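Local coordinates for protein Alpha/beta hydrolase (Paenibacillus sp. VTT E-133280, PDB 6TJ2) that probably hydrolyses methyl salicylate and related esters, as an extracellular alpha/beta-hydrolase resembling tobacco salicylic acid binding protein 2, at residues A[128-131]-A[132-135]; A[216-219]-A[220-224]; A[245-248]-A[249-253]; A[62-65]-A[66-70]; A[154-157]-A[158-161]. All coordinates share one frame; numbering follows the deposited sequence.

All five contacts follow the principle that a fold is pinned by short-range turns; each joins adjoining segments, and they lie in series, none nesting or crossing. From the N terminus, contact 4 (62-70) builds the helix between strands 46-50 and 73-75. Contact 1 (128-135) closes the turn from helix 119-129 into strand 134-139. Contact 5 (154-161) starts helix 157-170, which belongs to the long excursion between strands 134-139 and 226-231. Contact 2 (216-224) ends that excursion, and contact 3 (245-253) ends helix 244-250 before strand 256-260. Contact 2 touches both contacts 1 and 3, and contact 3 touches contact 5; contact 4 stands apart from them.

Contact 1. Residues A[128-131]-A[132-135]; sequences QQVP and DRIK
V130 and R133 meet across the tight turn that takes the chain from helix 119-129 into strand 134-139 of a beta-alpha-beta unit. The inner side is closely packed. R133 has CG anti to its carbonyl carbon (chi1 -67°) and runs extended to NE, which carries its CD past V130 at 3.9 Å from the V130 CB. I134 fills in beside it, with CD1 4.2 Å from V130 CG2. V130 also rests on V100 of helix 92-105, and I134 on F111 and L113 of strand 111-117. R133 N donates to V130 O over 3.0 Å, fairly straight at 160°. The other side is looser: D132 turns its carboxylate to the surface, and the bond from I134 N to P131 O is weak at 3.4 Å. A water bridges this edge, donating to P131 O at 2.6 Å and to I134 O at 2.8 Å. The R133 guanidinium reaches D107, a salt bridge, and the carbonyl of L108. A leucine at R133 would probably leave D107 without its cation and the L108 carbonyl without this donor. The chemistry is divided: the aliphatic stem packs on V130, while the charged end ties the turn to the loop between helix 92-105 and strand 111-117.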
loop_
_atom_site.group_PDB
_atom_site.type_symbol
_atom_site.label_atom_id
_atom_site.label_comp_id
_atom_site.label_asym_id
_atom_site.label_seq_id
_atom_site.Cartn_x
_atom_site.Cartn_y
_atom_site.Cartn_z
ATOM N N GLN A 128 30.635 -4.480 -0.497
ATOM C CA GLN A 128 31.777 -3.715 -1.102
ATOM C C GLN A 128 33.071 -4.493 -1.033
ATOM O O GLN A 128 33.996 -4.226 -1.854
ATOM C CB GLN A 128 31.940 -2.375 -0.374
ATOM C CG GLN A 128 30.750 -1.518 -0.657
ATOM C CD GLN A 128 30.865 -0.103 -0.171
ATOM O OE1 GLN A 128 31.408 0.189 0.910
ATOM N NE2 GLN A 128 30.191 0.737 -0.854
ATOM N N GLN A 129 33.233 -5.337 -0.033
ATOM C CA GLN A 129 34.496 -6.035 0.257
ATOM C C GLN A 129 34.506 -7.441 -0.300
ATOM O O GLN A 129 35.617 -7.924 -0.580
ATOM C CB GLN A 129 34.692 -6.053 1.772
ATOM C CG GLN A 129 34.944 -4.658 2.305
ATOM C CD GLN A 129 35.439 -4.700 3.718
ATOM O OE1 GLN A 129 36.241 -5.570 4.110
ATOM N NE2 GLN A 129 34.966 -3.717 4.472
ATOM N N VAL A 130 33.354 -8.106 -0.475
ATOM C CA VAL A 130 33.301 -9.511 -0.967
ATOM C C VAL A 130 32.307 -9.646 -2.100
ATOM O O VAL A 130 31.527 -10.593 -2.153
ATOM C CB VAL A 130 33.018 -10.502 0.174
ATOM C CG1 VAL A 130 34.181 -10.542 1.157
ATOM C CG2 VAL A 130 31.721 -10.250 0.929
ATOM N N PRO A 131 32.341 -8.753 -3.113
ATOM C CA PRO A 131 31.302 -8.785 -4.129
ATOM C C PRO A 131 31.212 -10.075 -4.943
ATOM O O PRO A 131 30.155 -10.504 -5.364
ATOM C CB PRO A 131 31.693 -7.643 -5.071
ATOM C CG PRO A 131 33.159 -7.384 -4.800
ATOM C CD PRO A 131 33.281 -7.632 -3.303
ATOM N N ASP A 132 32.357 -10.700 -5.139
ATOM C CA ASP A 132 32.435 -11.902 -5.990
ATOM C C ASP A 132 31.848 -13.079 -5.229
ATOM O O ASP A 132 31.670 -14.132 -5.863
ATOM C CB ASP A 132 33.868 -12.174 -6.477
ATOM C CG ASP A 132 34.380 -11.139 -7.494
ATOM O OD1 ASP A 132 33.537 -10.376 -8.077
ATOM O OD2 ASP A 132 35.633 -11.064 -7.694
ATOM N N ARG A 133 31.540 -12.967 -3.926
ATOM C CA ARG A 133 30.985 -14.089 -3.119
ATOM C C ARG A 133 29.441 -14.088 -3.119
ATOM O O ARG A 133 28.864 -15.044 -2.631
ATOM C CB ARG A 133 31.493 -14.053 -1.682
ATOM C CG ARG A 133 32.973 -14.331 -1.551
ATOM C CD ARG A 133 33.345 -14.334 -0.095
ATOM N NE ARG A 133 34.787 -14.547 0.026
ATOM C CZ ARG A 133 35.359 -15.710 0.230
ATOM N NH1 ARG A 133 34.658 -16.812 0.381
ATOM N NH2 ARG A 133 36.686 -15.751 0.252
ATOM N N ILE A 134 28.811 -13.036 -3.618
ATOM C CA ILE A 134 27.374 -12.794 -3.363
ATOM C C ILE A 134 26.554 -13.064 -4.624
ATOM O O ILE A 134 26.854 -12.464 -5.684
ATOM C CB ILE A 134 27.196 -11.366 -2.835
ATOM C CG1 ILE A 134 27.944 -11.151 -1.514
ATOM C CG2 ILE A 134 25.710 -11.061 -2.692
ATOM C CD1 ILE A 134 28.076 -9.697 -1.160
ATOM N N LYS A 135 25.562 -13.922 -4.495
ATOM C CA LYS A 135 24.608 -14.225 -5.580
ATOM C C LYS A 135 23.567 -13.102 -5.742
ATOM O O LYS A 135 23.197 -12.757 -6.870
ATOM C CB LYS A 135 23.957 -15.584 -5.308
ATOM C CG LYS A 135 22.891 -16.045 -6.302
ATOM C CD LYS A 135 22.018 -17.153 -5.738
ATOM C CE LYS A 135 22.229 -18.531 -6.288
ATOM N NZ LYS A 135 22.264 -18.520 -7.775
HETATM O O HOH W 1 28.793 -11.483 -7.381
#

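Contact 2. Residues A[216-219]-A[220-224]; sequences LKKF and YSLQI
The F219 and Y220 rings form a T-shaped pair in which F219 presents its edge to one face of Y220. Their centroids lie 4.8 Å apart with planes at 86°, and F219 CD2 stands 3.6 Å above the Y220 ring plane, over its centre. Y220 CD2 lies in the plane of the F219 ring, at its edge. L216 adds its CB, 4.0 Å from Y220 CE2. The two first torsions set the rings against each other: F219 holds CG anti to the backbone N (chi1 172°), whereas Y220 holds it anti to the carbonyl carbon (chi1 -75°). The Y220 hydroxyl is engaged by the carbonyl of P145. Replacing Y220 with an alanine would probably leave the F219 edge without an aromatic face to meet and the P145 carbonyl without this partner. On the polar side, K218 O is gripped twice by S221, through OG at 2.8 Å and N at 3.0 Å. L222 N donates to F219 O at 3.2 Å, and a water bridges F219 O and L222 O. Passing from an i+4 to i bond (Y220 N to L216 O) to i+3 to i bonds is typical of a helix ending, here helix 217-221 before core strand 226-231.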
loop_
_atom_site.group_PDB
_atom_site.type_symbol
_atom_site.label_atom_id
_atom_site.label_comp_id
_atom_site.label_asym_id
_atom_site.label_seq_id
_atom_site.Cartn_x
_atom_site.Cartn_y
_atom_site.Cartn_z
ATOM N N LEU A 216 29.499 4.648 0.203
ATOM C CA LEU A 216 28.769 3.565 -0.490
ATOM C C LEU A 216 28.860 3.677 -2.010
ATOM O O LEU A 216 28.107 3.043 -2.704
ATOM C CB LEU A 216 27.315 3.572 -0.017
ATOM C CG LEU A 216 27.073 3.363 1.451
ATOM C CD1 LEU A 216 25.620 3.585 1.779
ATOM C CD2 LEU A 216 27.497 1.951 1.841
ATOM N N LYS A 217 29.888 4.383 -2.498
ATOM C CA LYS A 217 30.113 4.485 -3.948
ATOM C C LYS A 217 30.292 3.098 -4.561
ATOM O O LYS A 217 29.725 2.825 -5.651
ATOM C CB LYS A 217 31.353 5.328 -4.218
ATOM C CG LYS A 217 31.197 6.778 -3.788
ATOM C CD LYS A 217 32.374 7.607 -4.279
ATOM C CE LYS A 217 32.060 9.082 -4.192
ATOM N NZ LYS A 217 31.873 9.505 -2.786
ATOM N N LYS A 218 31.078 2.228 -3.900
ATOM C CA LYS A 218 31.328 0.894 -4.457
ATOM C C LYS A 218 29.990 0.144 -4.528
ATOM O O LYS A 218 29.700 -0.471 -5.543
ATOM C CB LYS A 218 32.443 0.154 -3.723
ATOM C CG LYS A 218 32.634 -1.254 -4.239
ATOM C CD LYS A 218 34.002 -1.854 -3.954
ATOM C CE LYS A 218 34.262 -3.135 -4.722
ATOM N NZ LYS A 218 34.227 -2.896 -6.181
ATOM N N PHE A 219 29.214 0.143 -3.435
ATOM C CA PHE A 219 27.923 -0.572 -3.420
ATOM C C PHE A 219 27.048 -0.167 -4.603
ATOM O O PHE A 219 26.470 -1.035 -5.275
ATOM C CB PHE A 219 27.177 -0.323 -2.120
ATOM C CG PHE A 219 25.782 -0.887 -2.143
ATOM C CD1 PHE A 219 25.583 -2.245 -1.997
ATOM C CD2 PHE A 219 24.683 -0.105 -2.431
ATOM C CE1 PHE A 219 24.322 -2.779 -2.130
ATOM C CE2 PHE A 219 23.409 -0.650 -2.550
ATOM C CZ PHE A 219 23.227 -1.986 -2.377
ATOM N N TYR A 220 26.957 1.137 -4.838
ATOM C CA TYR A 220 26.073 1.666 -5.910
ATOM C C TYR A 220 26.687 1.458 -7.299
ATOM O O TYR A 220 25.905 1.615 -8.238
ATOM C CB TYR A 220 25.688 3.124 -5.648
ATOM C CG TYR A 220 24.652 3.196 -4.549
ATOM C CD1 TYR A 220 23.367 2.727 -4.780
ATOM C CD2 TYR A 220 24.955 3.591 -3.286
ATOM C CE1 TYR A 220 22.402 2.757 -3.781
ATOM C CE2 TYR A 220 24.029 3.588 -2.257
ATOM C CZ TYR A 220 22.733 3.161 -2.499
ATOM O OH TYR A 220 21.768 3.114 -1.527
ATOM N N SER A 221 27.907 0.954 -7.439
ATOM C CA SER A 221 28.466 0.557 -8.757
ATOM C C SER A 221 28.334 -0.947 -8.987
ATOM O O SER A 221 28.499 -1.358 -10.133
ATOM C CB SER A 221 29.906 0.973 -8.819
ATOM O OG SER A 221 30.711 0.082 -8.050
ATOM N N LEU A 222 27.999 -1.738 -7.976
ATOM C CA LEU A 222 27.951 -3.220 -8.069
ATOM C C LEU A 222 26.832 -3.655 -9.004
ATOM O O LEU A 222 25.779 -3.016 -8.989
ATOM C CB LEU A 222 27.695 -3.829 -6.685
ATOM C CG LEU A 222 28.816 -3.669 -5.660
ATOM C CD1 LEU A 222 28.476 -4.404 -4.361
ATOM C CD2 LEU A 222 30.151 -4.118 -6.221
ATOM N N GLN A 223 27.076 -4.726 -9.769
ATOM C CA GLN A 223 26.083 -5.269 -10.737
ATOM C C GLN A 223 25.276 -6.424 -10.117
ATOM O O GLN A 223 24.470 -7.088 -10.809
ATOM C CB GLN A 223 26.855 -5.622 -12.016
ATOM C CG GLN A 223 27.379 -4.384 -12.719
ATOM C CD GLN A 223 26.215 -3.489 -13.070
ATOM O OE1 GLN A 223 25.996 -2.439 -12.471
ATOM N NE2 GLN A 223 25.413 -3.941 -14.016
ATOM N N ILE A 224 25.364 -6.610 -8.822
ATOM C CA ILE A 224 24.763 -7.781 -8.154
ATOM C C ILE A 224 23.248 -7.553 -8.071
ATOM O O ILE A 224 22.841 -6.442 -7.763
ATOM C CB ILE A 224 25.401 -7.950 -6.766
ATOM C CG1 ILE A 224 26.904 -8.179 -6.862
ATOM C CG2 ILE A 224 24.716 -9.077 -6.006
ATOM C CD1 ILE A 224 27.594 -8.108 -5.514
HETATM O O HOH W 2 24.375 -1.836 -6.889
#

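Contact 3. Residues A[245-248]-A[249-253]; sequences HPTQ and SSHLG
S249 and H245 meet one turn apart on helix 244-250, which runs out through a type I beta turn from S250 to G253 on its way to strand 256-260 of the beta-alpha-beta unit. S249 comes first. Its OG lies at the edge of the H245 ring, near the ring plane, and is hydrogen-bonded to H245 ND1 over 2.6 Å, with either atom a possible donor. A water 2.7 Å from S249 OG donates to P246 O. The other nitrogen of this imidazole, NE2, bonds to Q239 of the second subunit, and the ring stacks on F257, so the histidine links helix, sheet and interface. S250 follows, its hydroxyl set between backbone N and carbonyl carbon (chi1 71°), from where OG donates to T247 O at 2.7 Å. Its N donates to P246 O at 3.0 Å, with a weaker second bond to T247 O. H251 is next: its N reaches Q248 O at 3.0 Å, one face of its ring lies over Q248 CA, and its ND1 is taken by the carbonyl of A144. L252 turns to Y228 of strand 226-231, while its N bonds to S249 O. At G253 the backbone leaves helical angles with phi 82°, and its N donates to S250 O over 3.2 Å.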
loop_
_atom_site.group_PDB
_atom_site.type_symbol
_atom_site.label_atom_id
_atom_site.label_comp_id
_atom_site.label_asym_id
_atom_site.label_seq_id
_atom_site.Cartn_x
_atom_site.Cartn_y
_atom_site.Cartn_z
ATOM N N HIS A 245 9.127 1.383 2.219
ATOM C CA HIS A 245 8.716 1.159 0.807
ATOM C C HIS A 245 7.577 2.100 0.504
ATOM O O HIS A 245 6.574 2.094 1.243
ATOM C CB HIS A 245 8.312 -0.295 0.558
ATOM C CG HIS A 245 7.869 -0.518 -0.854
ATOM N ND1 HIS A 245 8.749 -0.556 -1.906
ATOM C CD2 HIS A 245 6.611 -0.600 -1.341
ATOM C CE1 HIS A 245 8.012 -0.695 -3.013
ATOM N NE2 HIS A 245 6.758 -0.725 -2.698
ATOM N N PRO A 246 7.620 2.909 -0.580
ATOM C CA PRO A 246 8.650 2.868 -1.608
ATOM C C PRO A 246 9.908 3.706 -1.364
ATOM O O PRO A 246 10.823 3.666 -2.198
ATOM C CB PRO A 246 7.940 3.463 -2.842
ATOM C CG PRO A 246 6.885 4.360 -2.248
ATOM C CD PRO A 246 6.439 3.701 -0.978
ATOM N N THR A 247 10.042 4.422 -0.266
ATOM C CA THR A 247 11.187 5.341 -0.122
ATOM C C THR A 247 12.520 4.618 0.006
ATOM O O THR A 247 13.404 4.799 -0.880
ATOM C CB THR A 247 10.998 6.373 0.977
ATOM O OG1 THR A 247 9.882 7.187 0.615
ATOM C CG2 THR A 247 12.240 7.240 1.152
ATOM N N GLN A 248 12.732 3.791 1.010
ATOM C CA GLN A 248 14.062 3.126 1.149
ATOM C C GLN A 248 14.293 2.196 -0.048
ATOM O O GLN A 248 15.435 2.221 -0.618
ATOM C CB GLN A 248 14.209 2.375 2.462
ATOM C CG GLN A 248 14.314 3.285 3.685
ATOM C CD GLN A 248 15.536 4.172 3.658
ATOM O OE1 GLN A 248 15.484 5.429 3.641
ATOM N NE2 GLN A 248 16.688 3.580 3.602
ATOM N N SER A 249 13.312 1.432 -0.457
ATOM C CA SER A 249 13.507 0.471 -1.553
ATOM C C SER A 249 13.907 1.210 -2.809
ATOM O O SER A 249 14.730 0.699 -3.570
ATOM C CB SER A 249 12.298 -0.404 -1.754
ATOM O OG SER A 249 11.198 0.392 -2.169
ATOM N N SER A 250 13.371 2.401 -3.067
ATOM C CA SER A 250 13.701 3.131 -4.318
ATOM C C SER A 250 15.178 3.459 -4.371
ATOM O O SER A 250 15.702 3.697 -5.510
ATOM C CB SER A 250 12.872 4.375 -4.451
ATOM O OG SER A 250 13.276 5.355 -3.517
ATOM N N HIS A 251 15.910 3.533 -3.271
ATOM C CA HIS A 251 17.353 3.832 -3.303
ATOM C C HIS A 251 18.104 2.745 -4.039
ATOM O O HIS A 251 19.232 3.035 -4.527
ATOM C CB HIS A 251 17.920 3.953 -1.889
ATOM C CG HIS A 251 17.393 5.081 -1.094
ATOM N ND1 HIS A 251 17.783 5.291 0.186
ATOM C CD2 HIS A 251 16.540 6.098 -1.415
ATOM C CE1 HIS A 251 17.192 6.407 0.636
ATOM N NE2 HIS A 251 16.394 6.910 -0.343
ATOM N N LEU A 252 17.565 1.537 -4.203
ATOM C CA LEU A 252 18.257 0.401 -4.865
ATOM C C LEU A 252 18.307 0.556 -6.375
ATOM O O LEU A 252 19.159 -0.153 -6.979
ATOM C CB LEU A 252 17.561 -0.905 -4.481
ATOM C CG LEU A 252 17.595 -1.226 -2.976
ATOM C CD1 LEU A 252 16.983 -2.592 -2.792
ATOM C CD2 LEU A 252 19.026 -1.128 -2.414
ATOM N N GLY A 253 17.455 1.385 -6.950
ATOM C CA GLY A 253 17.354 1.474 -8.413
ATOM C C GLY A 253 16.456 0.344 -8.901
ATOM O O GLY A 253 15.277 0.297 -8.530
HETATM O O HOH W 3 10.435 1.506 -4.554
#

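Contact 4. Residues A[62-65]-A[66-70]; sequences ETAS and ELRKL
R68 leans back along its own helix onto A64 because its CG stands anti to the carbonyl carbon (chi1 -70°) and the chain then runs extended to NE. This brings CG to 3.4 Å from A64 O and the guanidinium alongside the methyl group, with NH1 3.7 Å from A64 CB; A64 O lies over one guanidinium face. K69 takes the same first torsion and stays extended beyond it, passing S65 with CE 3.9 Å from S65 OG. E66 instead bends at chi2 (-62°), so that its carboxylate swings round to the lysine. There K69 NZ makes a salt bridge with E66 OE2 at 2.8 Å, approaching from above the carboxylate plane, 39° out of it. The main chain beneath is regular alpha-helix: L67 N donates to T63 O and R68 N to A64 O, each over 2.9 Å, and E66 and K69 repeat the pattern with E62 and S65. The two flanks of the helix differ: polar and salt-bridged at E66 and K69, buried at T63, A64 and L67. On the buried side T63 packs on M275 and M279 of helix 272-283, its hydroxyl bonding to V268 O, and A64 and L67 lie on V74 of strand 73-75. R68 NH2, more exposed, reaches the V74 carbonyl.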
loop_
_atom_site.group_PDB
_atom_site.type_symbol
_atom_site.label_atom_id
_atom_site.label_comp_id
_atom_site.label_asym_id
_atom_site.label_seq_id
_atom_site.Cartn_x
_atom_site.Cartn_y
_atom_site.Cartn_z
ATOM N N GLU A 62 13.660 -18.700 14.630
ATOM C CA GLU A 62 12.468 -19.448 14.117
ATOM C C GLU A 62 12.501 -19.477 12.599
ATOM O O GLU A 62 12.199 -20.498 11.961
ATOM C CB GLU A 62 11.178 -18.846 14.651
ATOM C CG GLU A 62 11.017 -18.878 16.180
ATOM C CD GLU A 62 11.766 -17.829 16.981
ATOM O OE1 GLU A 62 12.405 -16.888 16.422
ATOM O OE2 GLU A 62 11.725 -17.952 18.252
ATOM N N THR A 63 12.726 -18.340 11.990
ATOM C CA THR A 63 12.706 -18.242 10.523
ATOM C C THR A 63 13.840 -19.034 9.914
ATOM O O THR A 63 13.646 -19.748 8.882
ATOM C CB THR A 63 12.664 -16.774 10.103
ATOM O OG1 THR A 63 11.401 -16.184 10.436
ATOM C CG2 THR A 63 12.909 -16.610 8.637
ATOM N N ALA A 64 15.032 -18.984 10.505
ATOM C CA ALA A 64 16.145 -19.810 9.993
ATOM C C ALA A 64 15.811 -21.316 10.068
ATOM O O ALA A 64 16.141 -22.018 9.136
ATOM C CB ALA A 64 17.415 -19.469 10.779
ATOM N N SER A 65 15.193 -21.714 11.158
ATOM C CA SER A 65 14.799 -23.133 11.337
ATOM C C SER A 65 13.838 -23.513 10.214
ATOM O O SER A 65 13.983 -24.601 9.592
ATOM C CB SER A 65 14.129 -23.340 12.637
ATOM O OG SER A 65 13.618 -24.646 12.729
ATOM N N GLU A 66 12.888 -22.661 9.861
ATOM C CA GLU A 66 11.931 -22.979 8.759
ATOM C C GLU A 66 12.641 -22.993 7.416
ATOM O O GLU A 66 12.285 -23.801 6.534
ATOM C CB GLU A 66 10.726 -22.040 8.804
ATOM C CG GLU A 66 9.851 -22.257 10.015
ATOM C CD GLU A 66 9.217 -23.625 10.136
ATOM O OE1 GLU A 66 8.816 -24.149 9.104
ATOM O OE2 GLU A 66 9.060 -24.087 11.293
ATOM N N LEU A 67 13.583 -22.099 7.165
ATOM C CA LEU A 67 14.377 -22.136 5.927
ATOM C C LEU A 67 15.148 -23.440 5.820
ATOM O O LEU A 67 15.203 -24.013 4.695
ATOM C CB LEU A 67 15.324 -20.946 5.848
ATOM C CG LEU A 67 14.704 -19.637 5.413
ATOM C CD1 LEU A 67 15.693 -18.486 5.698
ATOM C CD2 LEU A 67 14.306 -19.660 3.962
ATOM N N ARG A 68 15.710 -23.921 6.924
ATOM C CA ARG A 68 16.495 -25.170 6.880
ATOM C C ARG A 68 15.560 -26.353 6.561
ATOM O O ARG A 68 15.971 -27.256 5.842
ATOM C CB ARG A 68 17.253 -25.389 8.181
ATOM C CG ARG A 68 18.389 -24.404 8.385
ATOM C CD ARG A 68 19.202 -24.663 9.650
ATOM N NE ARG A 68 20.074 -23.534 9.939
ATOM C CZ ARG A 68 19.902 -22.625 10.862
ATOM N NH1 ARG A 68 18.945 -22.743 11.772
ATOM N NH2 ARG A 68 20.696 -21.571 10.913
ATOM N N LYS A 69 14.328 -26.319 7.049
ATOM C CA LYS A 69 13.355 -27.405 6.758
ATOM C C LYS A 69 13.046 -27.433 5.271
ATOM O O LYS A 69 12.663 -28.529 4.797
ATOM C CB LYS A 69 12.078 -27.236 7.564
ATOM C CG LYS A 69 12.217 -27.426 9.059
ATOM C CD LYS A 69 10.896 -27.120 9.742
ATOM C CE LYS A 69 10.959 -27.135 11.248
ATOM N NZ LYS A 69 9.615 -26.822 11.802
ATOM N N LEU A 70 13.123 -26.332 4.535
ATOM C CA LEU A 70 12.908 -26.262 3.082
ATOM C C LEU A 70 14.148 -26.700 2.314
ATOM O O LEU A 70 14.099 -26.670 1.073
ATOM C CB LEU A 70 12.521 -24.819 2.724
ATOM C CG LEU A 70 11.175 -24.351 3.243
ATOM C CD1 LEU A 70 10.986 -22.870 3.023
ATOM C CD2 LEU A 70 10.049 -25.150 2.607
#

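Contact 5. Residues A[154-157]-A[158-161]; sequences QFPA and ESLK
P156 and L160 are joined by the first backbone bond of helix 157-170. L160 N donates to P156 O over 3.0 Å, a nearly straight bond at 166°, and K161 N does the same to A157 O at 3.0 Å. P156 sits at the N-cap position, its psi of 152° still outside the helical range, which lets its carbonyl point into the first turn. A van der Waals contact comes from the aromatic residue just before the cap: F155 CD1 lies 3.8 Å from S159 CB. Within the alpha/beta-hydrolase fold this helix belongs to the insertion that follows strand 134-139, the place where relatives such as SABP2 carry their cap over the active site. F155 fits that setting: its ring meets F163 edge-to-face, touches F143 and I237, and lies near, without touching, the probable Ser-His-Asp triad. The E158 carboxylate folds back in the first turn, so that OE1 comes to 3.6 Å from P156 CB and OE2 to 4.0 Å from A157 CB. It thereby lies near the N-H groups at the start of the helix, a position that would probably favour a negative charge.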
loop_
_atom_site.group_PDB
_atom_site.type_symbol
_atom_site.label_atom_id
_atom_site.label_comp_id
_atom_site.label_asym_id
_atom_site.label_seq_id
_atom_site.Cartn_x
_atom_site.Cartn_y
_atom_site.Cartn_z
ATOM N N GLN A 154 17.990 8.626 7.592
ATOM C CA GLN A 154 16.806 8.174 6.846
ATOM C C GLN A 154 15.530 8.510 7.573
ATOM O O GLN A 154 14.472 8.465 6.950
ATOM C CB GLN A 154 16.853 6.643 6.687
ATOM C CG GLN A 154 18.116 6.103 6.017
ATOM C CD GLN A 154 18.575 6.887 4.827
ATOM O OE1 GLN A 154 17.771 7.101 3.881
ATOM N NE2 GLN A 154 19.808 7.366 4.853
ATOM N N PHE A 155 15.600 8.861 8.858
ATOM C CA PHE A 155 14.363 9.035 9.653
ATOM C C PHE A 155 13.758 10.428 9.465
ATOM O O PHE A 155 14.453 11.397 9.192
ATOM C CB PHE A 155 14.641 8.797 11.134
ATOM C CG PHE A 155 14.723 7.325 11.472
ATOM C CD1 PHE A 155 13.636 6.669 12.018
ATOM C CD2 PHE A 155 15.888 6.632 11.192
ATOM C CE1 PHE A 155 13.706 5.307 12.280
ATOM C CE2 PHE A 155 15.962 5.285 11.512
ATOM C CZ PHE A 155 14.876 4.638 12.074
ATOM N N PRO A 156 12.449 10.564 9.749
ATOM C CA PRO A 156 11.855 11.900 9.888
ATOM C C PRO A 156 12.622 12.689 10.950
ATOM O O PRO A 156 13.165 12.091 11.894
ATOM C CB PRO A 156 10.419 11.615 10.308
ATOM C CG PRO A 156 10.152 10.193 9.886
ATOM C CD PRO A 156 11.481 9.476 9.986
ATOM N N ALA A 157 12.631 14.023 10.830
ATOM C CA ALA A 157 13.390 14.892 11.744
ATOM C C ALA A 157 13.036 14.630 13.215
ATOM O O ALA A 157 13.985 14.647 14.043
ATOM C CB ALA A 157 13.144 16.346 11.369
ATOM N N GLU A 158 11.777 14.391 13.506
ATOM C CA GLU A 158 11.286 14.233 14.916
ATOM C C GLU A 158 11.886 12.935 15.495
ATOM O O GLU A 158 12.394 12.966 16.637
ATOM C CB GLU A 158 9.758 14.178 14.978
ATOM C CG GLU A 158 9.090 15.390 14.347
ATOM C CD GLU A 158 9.191 15.540 12.823
ATOM O OE1 GLU A 158 9.182 14.515 12.110
ATOM O OE2 GLU A 158 9.273 16.708 12.344
ATOM N N SER A 159 11.864 11.843 14.715
ATOM C CA SER A 159 12.450 10.542 15.149
ATOM C C SER A 159 13.961 10.712 15.293
ATOM O O SER A 159 14.596 10.166 16.256
ATOM C CB SER A 159 12.142 9.440 14.166
ATOM O OG SER A 159 10.753 9.202 14.055
ATOM N N LEU A 160 14.636 11.376 14.380
ATOM C CA LEU A 160 16.074 11.549 14.488
ATOM C C LEU A 160 16.432 12.280 15.791
ATOM O O LEU A 160 17.389 11.864 16.482
ATOM C CB LEU A 160 16.574 12.299 13.256
ATOM C CG LEU A 160 17.999 12.726 13.296
ATOM C CD1 LEU A 160 18.865 11.511 13.432
ATOM C CD2 LEU A 160 18.367 13.515 12.048
ATOM N N LYS A 161 15.727 13.361 16.074
ATOM C CA LYS A 161 15.981 14.114 17.331
ATOM C C LYS A 161 15.753 13.199 18.549
ATOM O O LYS A 161 16.612 13.245 19.436
ATOM C CB LYS A 161 15.138 15.391 17.357
ATOM C CG LYS A 161 15.452 16.349 18.508
ATOM C CD LYS A 161 14.671 17.660 18.411
ATOM C CE LYS A 161 14.248 18.034 17.000
ATOM N NZ LYS A 161 13.722 19.420 16.905
#